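Local atomic coordinates of hydroxyindole o-methyltransferase (Homo sapiens, PDB entry 4A6D), a protein that transfers the methyl group of S-adenosyl-L-methionine to N-acetylserotonin, giving melatonin and S-adenosyl-L-homocysteine. Residues A[100-105]-A[163-168]; A[33-38]-A[94-99]; A[169-174]-A[280-285]; A[70-75]-A[87-92]. All coordinates share one frame; numbering follows the deposited sequence. Where two conformers were deposited one is given.

Contact 1: residues A[100-105]-A[163-168]; sequences TSQCSM and VWSVNG. With SAM (S-adenosylmethionine), chain D.
Thr100 and Gln102 meet the first turn of helix 164-173 through van der Waals contact. The methyl CG2 of Thr100 lies 3.7 Å from CG1 of Val166, the two side chains crossing at about a right angle, and Ser165 OG sits 3.4 Å from Thr100 CA. Gln102 comes from the opposite direction to Val166 and brings its amide nitrogen NE2 within 3.6 Å of Val166 CG2. Its chain is folded back at chi2 (-60°), which lets NE2 donate to Thr100 O at 3.1 Å from above the carbonyl plane, while the acceptor lies in the amide plane. NE2 also binds Glu162 O, which receives Ser165 OG as well. Replacing Gln102 by alanine removes the amide and is likely to leave the carbonyls of Thr100 and Glu162 without this shared donor. Tyr9 and Leu12 of the second subunit pack on Val166 and Gln102, respectively. On the pocket side of the same turn, Trp164 NE1 donates to SAM OXT at 2.8 Å, nearly straight (168°), with Val163 CG1 over one ring face. The turn thus lies between the chain leading into helix 103-117 and the cofactor pocket of a Rossmann-type methyltransferase.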
loop_
_atom_site.group_PDB
_atom_site.type_symbol
_atom_site.label_atom_id
_atom_site.label_comp_id
_atom_site.label_asym_id
_atom_site.label_seq_id
_atom_site.Cartn_x
_atom_site.Cartn_y
_atom_site.Cartn_z
ATOM N N THR A 100 23.949 4.490 -2.977
ATOM C CA THR A 100 22.853 3.542 -3.209
ATOM C C THR A 100 21.476 4.007 -2.769
ATOM O O THR A 100 20.555 3.191 -2.719
ATOM C CB THR A 100 23.215 2.134 -2.722
ATOM O OG1 THR A 100 23.616 2.188 -1.352
ATOM C CG2 THR A 100 24.310 1.502 -3.571
ATOM N N SER A 101 21.321 5.329 -2.514
ATOM C CA SER A 101 20.091 6.013 -2.096
ATOM C C SER A 101 18.897 5.678 -2.989
ATOM O O SER A 101 19.016 5.725 -4.207
ATOM C CB SER A 101 20.308 7.522 -2.091
ATOM O OG SER A 101 19.240 8.205 -1.455
ATOM N N GLN A 102 17.740 5.352 -2.380
ATOM C CA GLN A 102 16.529 5.013 -3.128
ATOM C C GLN A 102 15.407 6.013 -2.897
ATOM O O GLN A 102 14.311 5.843 -3.430
ATOM C CB GLN A 102 16.110 3.547 -2.893
ATOM C CG GLN A 102 17.153 2.503 -3.355
ATOM C CD GLN A 102 17.483 2.548 -4.835
ATOM O OE1 GLN A 102 16.605 2.461 -5.715
ATOM N NE2 GLN A 102 18.770 2.661 -5.141
ATOM N N CYS A 103 15.738 7.110 -2.179
ATOM C CA CYS A 103 14.909 8.258 -1.774
ATOM C C CYS A 103 13.952 8.796 -2.805
ATOM O O CYS A 103 12.750 8.849 -2.543
ATOM C CB CYS A 103 15.796 9.383 -1.259
ATOM S SG CYS A 103 16.222 9.248 0.481
ATOM N N SER A 104 14.504 9.318 -3.923
ATOM C CA SER A 104 13.772 9.964 -5.012
ATOM C C SER A 104 12.752 9.066 -5.692
ATOM O O SER A 104 11.703 9.561 -6.091
ATOM C CB SER A 104 14.728 10.641 -5.984
ATOM O OG SER A 104 15.366 11.720 -5.318
ATOM N N MET A 105 13.047 7.756 -5.787
ATOM C CA MET A 105 12.132 6.774 -6.365
ATOM C C MET A 105 10.969 6.556 -5.401
ATOM O O MET A 105 9.818 6.531 -5.840
ATOM C CB MET A 105 12.855 5.448 -6.690
ATOM C CG MET A 105 11.973 4.429 -7.410
ATOM S SD MET A 105 11.347 5.035 -8.994
ATOM C CE MET A 105 9.862 4.095 -9.150
ATOM N N VAL A 163 18.076 3.153 -9.268
ATOM C CA VAL A 163 18.231 1.692 -9.350
ATOM C C VAL A 163 19.620 1.251 -9.866
ATOM O O VAL A 163 20.170 0.237 -9.400
ATOM C CB VAL A 163 17.057 0.977 -10.064
ATOM C CG1 VAL A 163 17.100 1.197 -11.583
ATOM C CG2 VAL A 163 17.030 -0.522 -9.706
ATOM N N TRP A 164 20.203 2.050 -10.780
ATOM C CA TRP A 164 21.500 1.736 -11.358
ATOM C C TRP A 164 22.681 1.763 -10.390
ATOM O O TRP A 164 23.683 1.081 -10.628
ATOM C CB TRP A 164 21.710 2.481 -12.677
ATOM C CG TRP A 164 20.512 2.387 -13.591
ATOM C CD1 TRP A 164 19.786 3.424 -14.097
ATOM C CD2 TRP A 164 19.848 1.180 -14.020
ATOM N NE1 TRP A 164 18.709 2.944 -14.814
ATOM C CE2 TRP A 164 18.735 1.569 -14.799
ATOM C CE3 TRP A 164 20.071 -0.205 -13.788
ATOM C CZ2 TRP A 164 17.861 0.637 -15.373
ATOM C CZ3 TRP A 164 19.198 -1.131 -14.349
ATOM C CH2 TRP A 164 18.107 -0.707 -15.133
ATOM N N SER A 165 22.529 2.455 -9.251
ATOM C CA SER A 165 23.544 2.494 -8.195
ATOM C C SER A 165 23.679 1.109 -7.521
ATOM O O SER A 165 24.734 0.797 -6.967
ATOM C CB SER A 165 23.193 3.556 -7.159
ATOM O OG SER A 165 21.952 3.303 -6.522
ATOM N N VAL A 166 22.614 0.281 -7.600
ATOM C CA VAL A 166 22.568 -1.081 -7.055
ATOM C C VAL A 166 22.567 -2.162 -8.140
ATOM O O VAL A 166 23.235 -3.169 -7.972
ATOM C CB VAL A 166 21.405 -1.314 -6.050
ATOM C CG1 VAL A 166 21.878 -1.143 -4.622
ATOM C CG2 VAL A 166 20.217 -0.409 -6.329
ATOM N N ASN A 167 21.778 -1.975 -9.220
ATOM C CA ASN A 167 21.598 -2.954 -10.303
ATOM C C ASN A 167 22.491 -2.749 -11.545
ATOM O O ASN A 167 22.583 -3.662 -12.371
ATOM C CB ASN A 167 20.107 -2.983 -10.725
ATOM C CG ASN A 167 19.574 -4.340 -11.164
ATOM O OD1 ASN A 167 18.441 -4.709 -10.834
ATOM N ND2 ASN A 167 20.348 -5.112 -11.945
ATOM N N GLY A 168 23.111 -1.574 -11.669
ATOM C CA GLY A 168 23.946 -1.199 -12.806
ATOM C C GLY A 168 25.017 -2.185 -13.220
ATOM O O GLY A 168 25.057 -2.587 -14.388
HETATM N N SAM D . 16.890 4.326 -19.510
HETATM C CA SAM D . 16.573 5.064 -18.267
HETATM C C SAM D . 16.560 4.255 -16.953
HETATM O O SAM D . 16.299 3.071 -17.017
HETATM O OXT SAM D . 16.804 4.759 -15.811
HETATM C CB SAM D . 15.284 5.804 -18.520
HETATM C CG SAM D . 14.059 4.888 -18.627
HETATM S SD SAM D . 12.579 5.947 -18.810
HETATM C CE SAM D . 11.318 4.803 -18.423
HETATM C "C5'" SAM D . 12.269 5.946 -20.606
HETATM C "C4'" SAM D . 13.179 7.043 -21.179
HETATM O "O4'" SAM D . 12.847 7.109 -22.554
HETATM C "C3'" SAM D . 12.886 8.462 -20.557
HETATM O "O3'" SAM D . 14.097 9.100 -20.119
HETATM C "C2'" SAM D . 12.150 9.193 -21.728
HETATM O "O2'" SAM D . 12.280 10.612 -21.813
HETATM C "C1'" SAM D . 12.792 8.505 -22.945
HETATM N N9 SAM D . 11.974 8.631 -24.170
HETATM C C8 SAM D . 10.603 8.413 -24.277
HETATM N N7 SAM D . 10.217 8.604 -25.503
HETATM C C5 SAM D . 11.303 9.019 -26.267
HETATM C C6 SAM D . 11.516 9.393 -27.607
HETATM N N6 SAM D . 10.481 9.319 -28.479
HETATM N N1 SAM D . 12.789 9.719 -28.030
HETATM C C2 SAM D . 13.815 9.794 -27.170
HETATM N N3 SAM D . 13.637 9.455 -25.885
HETATM C C4 SAM D . 12.453 9.018 -25.410
#

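Contact 2: residues A[33-38]-A[94-99]; sequences VFDLLA and LTTVSP
Asp35, on helix 33-39, faces the irregular chain that follows helix 88-94, with its CA 5.1 Å from that of Thr95, the nearest CA pair across the two segments. Its carboxylate grips Thr96 twice. Asp35 OD1 accepts from Thr96 N at 2.7 Å in an almost straight bond (174°), and Asp35 OD2 takes the hydroxyl proton of Thr96 OG1, also at 2.7 Å. Both oxygens use their syn lone pairs, so the backbone N-H and the hydroxyl approach side by side at the open end of the carboxylate, one to each oxygen, and probably stop it turning. With chi1 of -53°, Thr96 OG1 lies beside its own backbone N, which puts both donors on the side facing the aspartate. One helical turn beyond Asp35, Ala38 CB meets Thr95 CG2 at 3.8 Å. Phe34 and Leu94 point the same way: Leu94 CD1 makes a CH-pi contact 3.9 Å from the Phe34 centroid, over one ring face and offset toward the rim, and Leu94 CB touches Phe34 CD2 at 3.6 Å. Within the dimerisation domain, this apolar pair is covered by Ala28, Leu25 and Cys29 of helix 7-31 and by Leu73 of strand 73-78, while Leu12 of the second subunit reaches Leu94.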
loop_
_atom_site.group_PDB
_atom_site.type_symbol
_atom_site.label_atom_id
_atom_site.label_comp_id
_atom_site.label_asym_id
_atom_site.label_seq_id
_atom_site.Cartn_x
_atom_site.Cartn_y
_atom_site.Cartn_z
ATOM N N VAL A 33 13.469 12.353 7.622
ATOM C CA VAL A 33 13.788 11.718 8.911
ATOM C C VAL A 33 15.199 11.105 8.919
ATOM O O VAL A 33 15.994 11.398 9.816
ATOM C CB VAL A 33 12.696 10.681 9.318
ATOM C CG1 VAL A 33 13.128 9.841 10.514
ATOM C CG2 VAL A 33 11.362 11.364 9.589
ATOM N N PHE A 34 15.491 10.270 7.911
ATOM C CA PHE A 34 16.765 9.562 7.744
ATOM C C PHE A 34 17.959 10.487 7.531
ATOM O O PHE A 34 19.012 10.229 8.112
ATOM C CB PHE A 34 16.653 8.486 6.652
ATOM C CG PHE A 34 15.418 7.622 6.816
ATOM C CD1 PHE A 34 15.279 6.778 7.916
ATOM C CD2 PHE A 34 14.380 7.685 5.895
ATOM C CE1 PHE A 34 14.125 6.008 8.086
ATOM C CE2 PHE A 34 13.238 6.895 6.052
ATOM C CZ PHE A 34 13.113 6.072 7.153
ATOM N N ASP A 35 17.780 11.587 6.758
ATOM C CA ASP A 35 18.824 12.591 6.517
ATOM C C ASP A 35 19.185 13.324 7.817
ATOM O O ASP A 35 20.369 13.422 8.146
ATOM C CB ASP A 35 18.401 13.597 5.428
ATOM C CG ASP A 35 18.445 13.064 4.009
ATOM O OD1 ASP A 35 19.394 12.307 3.682
ATOM O OD2 ASP A 35 17.581 13.468 3.201
ATOM N N LEU A 36 18.163 13.798 8.562
ATOM C CA LEU A 36 18.299 14.490 9.845
ATOM C C LEU A 36 19.039 13.620 10.868
ATOM O O LEU A 36 19.867 14.144 11.618
ATOM C CB LEU A 36 16.908 14.864 10.388
ATOM C CG LEU A 36 16.873 15.739 11.645
ATOM C CD1 LEU A 36 17.060 17.205 11.290
ATOM C CD2 LEU A 36 15.573 15.557 12.392
ATOM N N LEU A 37 18.731 12.296 10.891
ATOM C CA LEU A 37 19.357 11.313 11.779
ATOM C C LEU A 37 20.810 11.039 11.402
ATOM O O LEU A 37 21.612 10.767 12.290
ATOM C CB LEU A 37 18.561 9.993 11.842
ATOM C CG LEU A 37 17.258 9.994 12.656
ATOM C CD1 LEU A 37 16.446 8.756 12.372
ATOM C CD2 LEU A 37 17.526 10.105 14.143
ATOM N N ALA A 38 21.143 11.113 10.100
ATOM C CA ALA A 38 22.499 10.906 9.572
ATOM C C ALA A 38 23.377 12.158 9.745
ATOM O O ALA A 38 24.603 12.036 9.819
ATOM C CB ALA A 38 22.434 10.509 8.105
ATOM N N LEU A 94 18.305 5.065 2.276
ATOM C CA LEU A 94 17.367 6.129 2.618
ATOM C C LEU A 94 17.987 7.483 2.984
ATOM O O LEU A 94 17.243 8.405 3.318
ATOM C CB LEU A 94 16.378 5.628 3.719
ATOM C CG LEU A 94 15.614 4.323 3.412
ATOM C CD1 LEU A 94 14.822 3.842 4.618
ATOM C CD2 LEU A 94 14.665 4.507 2.262
ATOM N N THR A 95 19.326 7.616 2.918
ATOM C CA THR A 95 20.014 8.899 3.151
ATOM C C THR A 95 20.451 9.458 1.793
ATOM O O THR A 95 20.903 8.697 0.930
ATOM C CB THR A 95 21.169 8.808 4.179
ATOM O OG1 THR A 95 22.280 8.098 3.629
ATOM C CG2 THR A 95 20.731 8.216 5.539
ATOM N N THR A 96 20.277 10.776 1.594
ATOM C CA THR A 96 20.603 11.493 0.356
ATOM C C THR A 96 22.087 11.349 -0.057
ATOM O O THR A 96 22.372 11.188 -1.248
ATOM C CB THR A 96 20.059 12.932 0.435
ATOM O OG1 THR A 96 18.672 12.875 0.776
ATOM C CG2 THR A 96 20.208 13.700 -0.861
ATOM N N VAL A 97 23.014 11.358 0.921
ATOM C CA VAL A 97 24.459 11.222 0.674
ATOM C C VAL A 97 24.877 9.839 0.172
ATOM O O VAL A 97 25.867 9.749 -0.554
ATOM C CB VAL A 97 25.378 11.696 1.835
ATOM C CG1 VAL A 97 25.325 13.212 2.006
ATOM C CG2 VAL A 97 25.072 10.969 3.142
ATOM N N SER A 98 24.157 8.765 0.578
ATOM C CA SER A 98 24.509 7.409 0.159
ATOM C C SER A 98 24.509 7.244 -1.366
ATOM O O SER A 98 23.602 7.752 -2.026
ATOM C CB SER A 98 23.576 6.380 0.782
ATOM O OG SER A 98 24.110 5.076 0.601
ATOM N N PRO A 99 25.512 6.553 -1.952
ATOM C CA PRO A 99 25.504 6.356 -3.410
ATOM C C PRO A 99 24.328 5.465 -3.836
ATOM O O PRO A 99 23.718 5.725 -4.879
ATOM C CB PRO A 99 26.862 5.695 -3.687
ATOM C CG PRO A 99 27.686 5.957 -2.461
ATOM C CD PRO A 99 26.695 5.912 -1.345
#

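Contact 3: residues A[169-174]-A[280-285]; sequences RSVLTA and LVIESL
Val171 of helix 164-173 sets its branched end against Ile282 of strand 278-283, a helix-on-sheet contact in the Rossmann-like fold of the methyltransferase domain. The short segments 169-173 and 280-283 run nearly antiparallel, at 153°, with their axes 9.8 Å apart at closest approach, and both side chains start out toward each other from their backbones. Valine and isoleucine meet at a slant, each offering two methyls. Val171 CG1 lies 3.7 Å from Ile282 CG2, and Val171 CG2 lies 3.9 Å from Ile282 CD1, so the beta carbon of the valine comes close to both ends of the isoleucine fork. With CG1 beside the backbone N (chi1 -63°) and CG2 anti to it, the fork is turned so that CG2 and CD1 both reach Val171. Leu172 approaches more loosely. Its CD2 is 4.3 Å from Leu280 CD2 and 4.4 Å from Ile282 CD1, placing the leucine between alternate residues of the strand. The methyls CG2 and CD1 of Ile282 are absent from an alanine, and their loss would probably leave both methyls of Val171 without their partners on the strand. The layer reaches toward the cofactor site, for Ile282 also packs on Trp164, and helix 192-200 adds Glu196 and Leu200 against Leu172. Away from the strand, the turn is tied by Arg169 O, which accepts from both Thr173 N and Thr173 OG1; these donors reach it from opposite faces of the carbonyl plane, the hydroxyl at 2.6 Å.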
loop_
_atom_site.group_PDB
_atom_site.type_symbol
_atom_site.label_atom_id
_atom_site.label_comp_id
_atom_site.label_asym_id
_atom_site.label_seq_id
_atom_site.Cartn_x
_atom_site.Cartn_y
_atom_site.Cartn_z
ATOM N N ARG A 169 25.888 -2.593 -12.275
ATOM C CA ARG A 169 27.001 -3.509 -12.555
ATOM C C ARG A 169 26.581 -4.874 -13.099
ATOM O O ARG A 169 27.237 -5.378 -14.015
ATOM C CB ARG A 169 27.963 -3.655 -11.361
ATOM C CG ARG A 169 29.394 -3.893 -11.812
ATOM C CD ARG A 169 30.337 -4.410 -10.751
ATOM N NE ARG A 169 31.644 -4.671 -11.365
ATOM C CZ ARG A 169 32.074 -5.871 -11.754
ATOM N NH1 ARG A 169 31.333 -6.954 -11.537
ATOM N NH2 ARG A 169 33.258 -6.000 -12.334
ATOM N N SER A 170 25.496 -5.452 -12.548
ATOM C CA SER A 170 24.950 -6.761 -12.930
ATOM C C SER A 170 24.601 -6.784 -14.436
ATOM O O SER A 170 25.100 -7.626 -15.173
ATOM C CB SER A 170 23.700 -7.098 -12.106
ATOM O OG SER A 170 23.565 -6.327 -10.917
ATOM N N VAL A 171 23.758 -5.846 -14.873
ATOM C CA VAL A 171 23.263 -5.746 -16.243
ATOM C C VAL A 171 24.317 -5.421 -17.275
ATOM O O VAL A 171 24.320 -6.026 -18.347
ATOM C CB VAL A 171 21.981 -4.890 -16.378
ATOM C CG1 VAL A 171 20.817 -5.533 -15.624
ATOM C CG2 VAL A 171 22.203 -3.447 -15.922
ATOM N N LEU A 172 25.240 -4.508 -16.948
ATOM C CA LEU A 172 26.287 -4.117 -17.879
ATOM C C LEU A 172 27.409 -5.149 -18.022
ATOM O O LEU A 172 28.070 -5.177 -19.072
ATOM C CB LEU A 172 26.806 -2.708 -17.574
ATOM C CG LEU A 172 25.739 -1.586 -17.570
ATOM C CD1 LEU A 172 26.270 -0.343 -16.927
ATOM C CD2 LEU A 172 25.188 -1.298 -18.966
ATOM N N THR A 173 27.595 -6.021 -16.994
ATOM C CA THR A 173 28.617 -7.084 -17.016
ATOM C C THR A 173 28.095 -8.508 -17.284
ATOM O O THR A 173 28.905 -9.433 -17.356
ATOM C CB THR A 173 29.615 -7.008 -15.846
ATOM O OG1 THR A 173 28.930 -7.268 -14.624
ATOM C CG2 THR A 173 30.373 -5.687 -15.797
ATOM N N ALA A 174 26.769 -8.670 -17.491
ATOM C CA ALA A 174 26.117 -9.932 -17.860
ATOM C C ALA A 174 26.771 -10.478 -19.175
ATOM O O ALA A 174 26.995 -11.680 -19.305
ATOM C CB ALA A 174 24.616 -9.690 -18.065
ATOM N N LEU A 280 21.255 -4.120 -26.558
ATOM C CA LEU A 280 21.244 -4.541 -25.173
ATOM C C LEU A 280 19.963 -4.049 -24.559
ATOM O O LEU A 280 19.786 -2.842 -24.402
ATOM C CB LEU A 280 22.469 -4.029 -24.389
ATOM C CG LEU A 280 22.534 -4.483 -22.896
ATOM C CD1 LEU A 280 22.730 -5.988 -22.773
ATOM C CD2 LEU A 280 23.619 -3.767 -22.149
ATOM N N VAL A 281 19.048 -4.980 -24.275
ATOM C CA VAL A 281 17.733 -4.722 -23.695
ATOM C C VAL A 281 17.824 -5.029 -22.212
ATOM O O VAL A 281 18.253 -6.125 -21.840
ATOM C CB VAL A 281 16.600 -5.507 -24.413
ATOM C CG1 VAL A 281 15.267 -5.383 -23.654
ATOM C CG2 VAL A 281 16.463 -5.056 -25.880
ATOM N N ILE A 282 17.517 -4.026 -21.372
ATOM C CA ILE A 282 17.593 -4.179 -19.919
ATOM C C ILE A 282 16.210 -3.992 -19.352
ATOM O O ILE A 282 15.684 -2.889 -19.368
ATOM C CB ILE A 282 18.645 -3.263 -19.241
ATOM C CG1 ILE A 282 20.055 -3.615 -19.746
ATOM C CG2 ILE A 282 18.540 -3.378 -17.677
ATOM C CD1 ILE A 282 21.051 -2.584 -19.531
ATOM N N GLU A 283 15.610 -5.104 -18.909
ATOM C CA GLU A 283 14.257 -5.153 -18.372
ATOM C C GLU A 283 14.164 -6.251 -17.292
ATOM O O GLU A 283 15.040 -7.112 -17.207
ATOM C CB GLU A 283 13.220 -5.427 -19.502
ATOM C CG GLU A 283 13.100 -4.391 -20.622
ATOM C CD GLU A 283 12.367 -3.103 -20.313
ATOM O OE1 GLU A 283 12.299 -2.733 -19.122
ATOM O OE2 GLU A 283 11.940 -2.415 -21.268
ATOM N N SER A 284 13.092 -6.200 -16.482
ATOM C CA SER A 284 12.794 -7.204 -15.467
ATOM C C SER A 284 12.023 -8.298 -16.191
ATOM O O SER A 284 10.885 -8.099 -16.634
ATOM C CB SER A 284 11.942 -6.614 -14.333
ATOM O OG SER A 284 12.071 -7.463 -13.201
ATOM N N LEU A 285 12.645 -9.436 -16.328
ATOM C CA LEU A 285 12.078 -10.547 -17.076
ATOM C C LEU A 285 11.005 -11.295 -16.328
ATOM O O LEU A 285 11.180 -11.638 -15.161
ATOM C CB LEU A 285 13.189 -11.515 -17.560
ATOM C CG LEU A 285 14.184 -10.966 -18.595
ATOM C CD1 LEU A 285 15.308 -11.966 -18.854
ATOM C CD2 LEU A 285 13.492 -10.614 -19.897
#

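Contact 4: residues A[70-75]-A[87-92]; sequences LKLLKV and TELSSD. With SO4 (sulfate ion), chain G.
Chi1 of 50° in Thr87 and 53° in Ser90 puts each hydroxyl between its backbone N and carbonyl carbon, and from there both turn to the carbonyl oxygen of Leu72. Thr87 OG1 donates to Leu72 O at 2.7 Å, arriving from above the carbonyl plane, and Ser90 OG lies 3.0 Å from the same Leu72 O. The serine hydroxyl is also hydrogen-bonded to Asn86 OD1. The methyl CG2 of Thr87 is turned to the other segment too: it lies 3.6 Å from Lys71 O and 3.8 Å from Lys74 CG. On the more buried side, Leu72 CD2 touches Leu89 CD2 at 3.8 Å. Leu25 of helix 7-31 and Tyr15 of the second subunit pack on Leu72, while Leu12 of that subunit packs on Leu89. A sulfate, probably from the crystallisation liquor, sits at the start of helix 88-94 and accepts a nearly straight bond (172°) from Glu88 N; the end of the Lys74 side chain runs alongside it, and lysine charge and helix N-terminus would both be expected to favour an anion. Lys71, with positive phi, closes the preceding helix 57-69 in a Schellman motif. Thr87 and Ser90 form a capping box, Ser90 N donating to Thr87 OG1 and Thr87 N to Ser90 OG, so that one threonine hydroxyl both caps helix 88-94 and ties it to the chain entering the two-stranded hairpin of the dimerisation domain.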
loop_
_atom_site.group_PDB
_atom_site.type_symbol
_atom_site.label_atom_id
_atom_site.label_comp_id
_atom_site.label_asym_id
_atom_site.label_seq_id
_atom_site.Cartn_x
_atom_site.Cartn_y
_atom_site.Cartn_z
ATOM N N LEU A 70 9.200 -1.735 11.809
ATOM C CA LEU A 70 9.485 -2.131 10.421
ATOM C C LEU A 70 10.972 -2.427 10.196
ATOM O O LEU A 70 11.330 -2.884 9.120
ATOM C CB LEU A 70 9.026 -1.035 9.415
ATOM C CG LEU A 70 7.513 -0.830 9.212
ATOM C CD1 LEU A 70 7.251 0.288 8.216
ATOM C CD2 LEU A 70 6.810 -2.121 8.763
ATOM N N LYS A 71 11.838 -2.162 11.185
ATOM C CA LYS A 71 13.305 -2.371 11.080
ATOM C C LYS A 71 13.988 -1.357 10.168
ATOM O O LYS A 71 15.085 -1.616 9.647
ATOM C CB LYS A 71 13.730 -3.834 10.775
ATOM C CG LYS A 71 13.382 -4.841 11.884
ATOM C CD LYS A 71 12.179 -5.745 11.520
ATOM C CE LYS A 71 12.466 -6.777 10.429
ATOM N NZ LYS A 71 11.217 -7.339 9.830
ATOM N N LEU A 72 13.348 -0.185 9.986
ATOM C CA LEU A 72 13.958 0.882 9.203
ATOM C C LEU A 72 14.789 1.712 10.191
ATOM O O LEU A 72 15.805 2.281 9.803
ATOM C CB LEU A 72 12.911 1.747 8.466
ATOM C CG LEU A 72 11.982 1.030 7.478
ATOM C CD1 LEU A 72 10.807 1.912 7.086
ATOM C CD2 LEU A 72 12.744 0.506 6.267
ATOM N N LEU A 73 14.381 1.737 11.475
ATOM C CA LEU A 73 15.112 2.428 12.545
ATOM C C LEU A 73 15.350 1.552 13.792
ATOM O O LEU A 73 14.639 0.566 14.026
ATOM C CB LEU A 73 14.421 3.742 12.964
ATOM C CG LEU A 73 14.265 4.858 11.936
ATOM C CD1 LEU A 73 13.528 6.021 12.551
ATOM C CD2 LEU A 73 15.616 5.328 11.385
ATOM N N LYS A 74 16.362 1.927 14.591
ATOM C CA LYS A 74 16.696 1.274 15.855
ATOM C C LYS A 74 16.384 2.264 16.981
ATOM O O LYS A 74 16.580 3.469 16.811
ATOM C CB LYS A 74 18.190 0.890 15.920
ATOM C CG LYS A 74 18.619 -0.310 15.068
ATOM C CD LYS A 74 19.887 -1.008 15.606
ATOM C CE LYS A 74 21.174 -0.236 15.378
ATOM N NZ LYS A 74 22.385 -1.006 15.780
ATOM N N VAL A 75 15.908 1.765 18.126
ATOM C CA VAL A 75 15.627 2.627 19.268
ATOM C C VAL A 75 16.492 2.181 20.438
ATOM O O VAL A 75 16.958 1.039 20.458
ATOM C CB VAL A 75 14.105 2.744 19.596
ATOM C CG1 VAL A 75 13.545 1.462 20.204
ATOM C CG2 VAL A 75 13.813 3.942 20.492
ATOM N N THR A 87 19.512 2.460 10.709
ATOM C CA THR A 87 19.919 1.063 10.542
ATOM C C THR A 87 20.927 1.013 9.377
ATOM O O THR A 87 21.274 2.060 8.817
ATOM C CB THR A 87 18.699 0.205 10.176
ATOM O OG1 THR A 87 18.000 0.829 9.091
ATOM C CG2 THR A 87 17.786 -0.059 11.353
ATOM N N GLU A 88 21.367 -0.198 8.983
ATOM C CA GLU A 88 22.264 -0.355 7.835
ATOM C C GLU A 88 21.439 -0.048 6.594
ATOM O O GLU A 88 21.900 0.682 5.722
ATOM C CB GLU A 88 22.846 -1.776 7.769
ATOM C CG GLU A 88 24.024 -1.992 8.706
ATOM C CD GLU A 88 25.413 -1.744 8.145
ATOM O OE1 GLU A 88 25.535 -1.156 7.043
ATOM O OE2 GLU A 88 26.390 -2.131 8.827
ATOM N N LEU A 89 20.170 -0.520 6.589
ATOM C CA LEU A 89 19.161 -0.333 5.545
ATOM C C LEU A 89 18.944 1.152 5.214
ATOM O O LEU A 89 19.056 1.534 4.057
ATOM C CB LEU A 89 17.823 -0.968 6.031
ATOM C CG LEU A 89 16.783 -1.348 4.967
ATOM C CD1 LEU A 89 15.811 -2.375 5.506
ATOM C CD2 LEU A 89 16.036 -0.139 4.444
ATOM N N SER A 90 18.571 1.960 6.216
ATOM C CA SER A 90 18.262 3.378 6.054
ATOM C C SER A 90 19.467 4.224 5.716
ATOM O O SER A 90 19.343 5.165 4.940
ATOM C CB SER A 90 17.490 3.932 7.252
ATOM O OG SER A 90 18.121 3.691 8.500
ATOM N N SER A 91 20.632 3.886 6.280
ATOM C CA SER A 91 21.873 4.604 5.998
ATOM C C SER A 91 22.248 4.407 4.513
ATOM O O SER A 91 22.494 5.382 3.797
ATOM C CB SER A 91 22.984 4.110 6.922
ATOM O OG SER A 91 24.254 4.599 6.524
ATOM N N ASP A 92 22.205 3.149 4.049
ATOM C CA ASP A 92 22.546 2.770 2.685
ATOM C C ASP A 92 21.497 3.136 1.642
ATOM O O ASP A 92 21.878 3.475 0.519
ATOM C CB ASP A 92 22.859 1.259 2.598
ATOM C CG ASP A 92 23.958 0.723 3.509
ATOM O OD1 ASP A 92 24.802 1.529 3.969
ATOM O OD2 ASP A 92 23.962 -0.498 3.779
HETATM S S SO4 G . 21.466 -2.573 12.004
HETATM O O1 SO4 G . 22.771 -3.199 11.715
HETATM O O2 SO4 G . 21.676 -1.179 12.365
HETATM O O3 SO4 G . 20.621 -2.636 10.801
HETATM O O4 SO4 G . 20.814 -3.279 13.117
#

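Contacts 4, 2 and 1 follow one continuous path from the dimerisation domain to the cofactor. Contact 4 is nested in the loop closed by contact 2, their centres 11 Å apart, and they meet where Ser98 OG lies 2.7 Å from Asp92 O. The same Asp92 O is 2.9 Å from Thr100 OG1, and Thr95 O is 2.9 Å from Ser101 OG; both are probable hydrogen bonds leading into contact 1. Contacts 1 and 3 share helix 164-173, and Trp164 CH2 packs 3.7 Å from Ile282 CG2. Contact 1 touches S-adenosylmethionine directly, whereas in contact 3 the side chain of Ile282 lies about 7 Å from it. Contacts 3 and 4 are farthest apart, about 29 Å between centres.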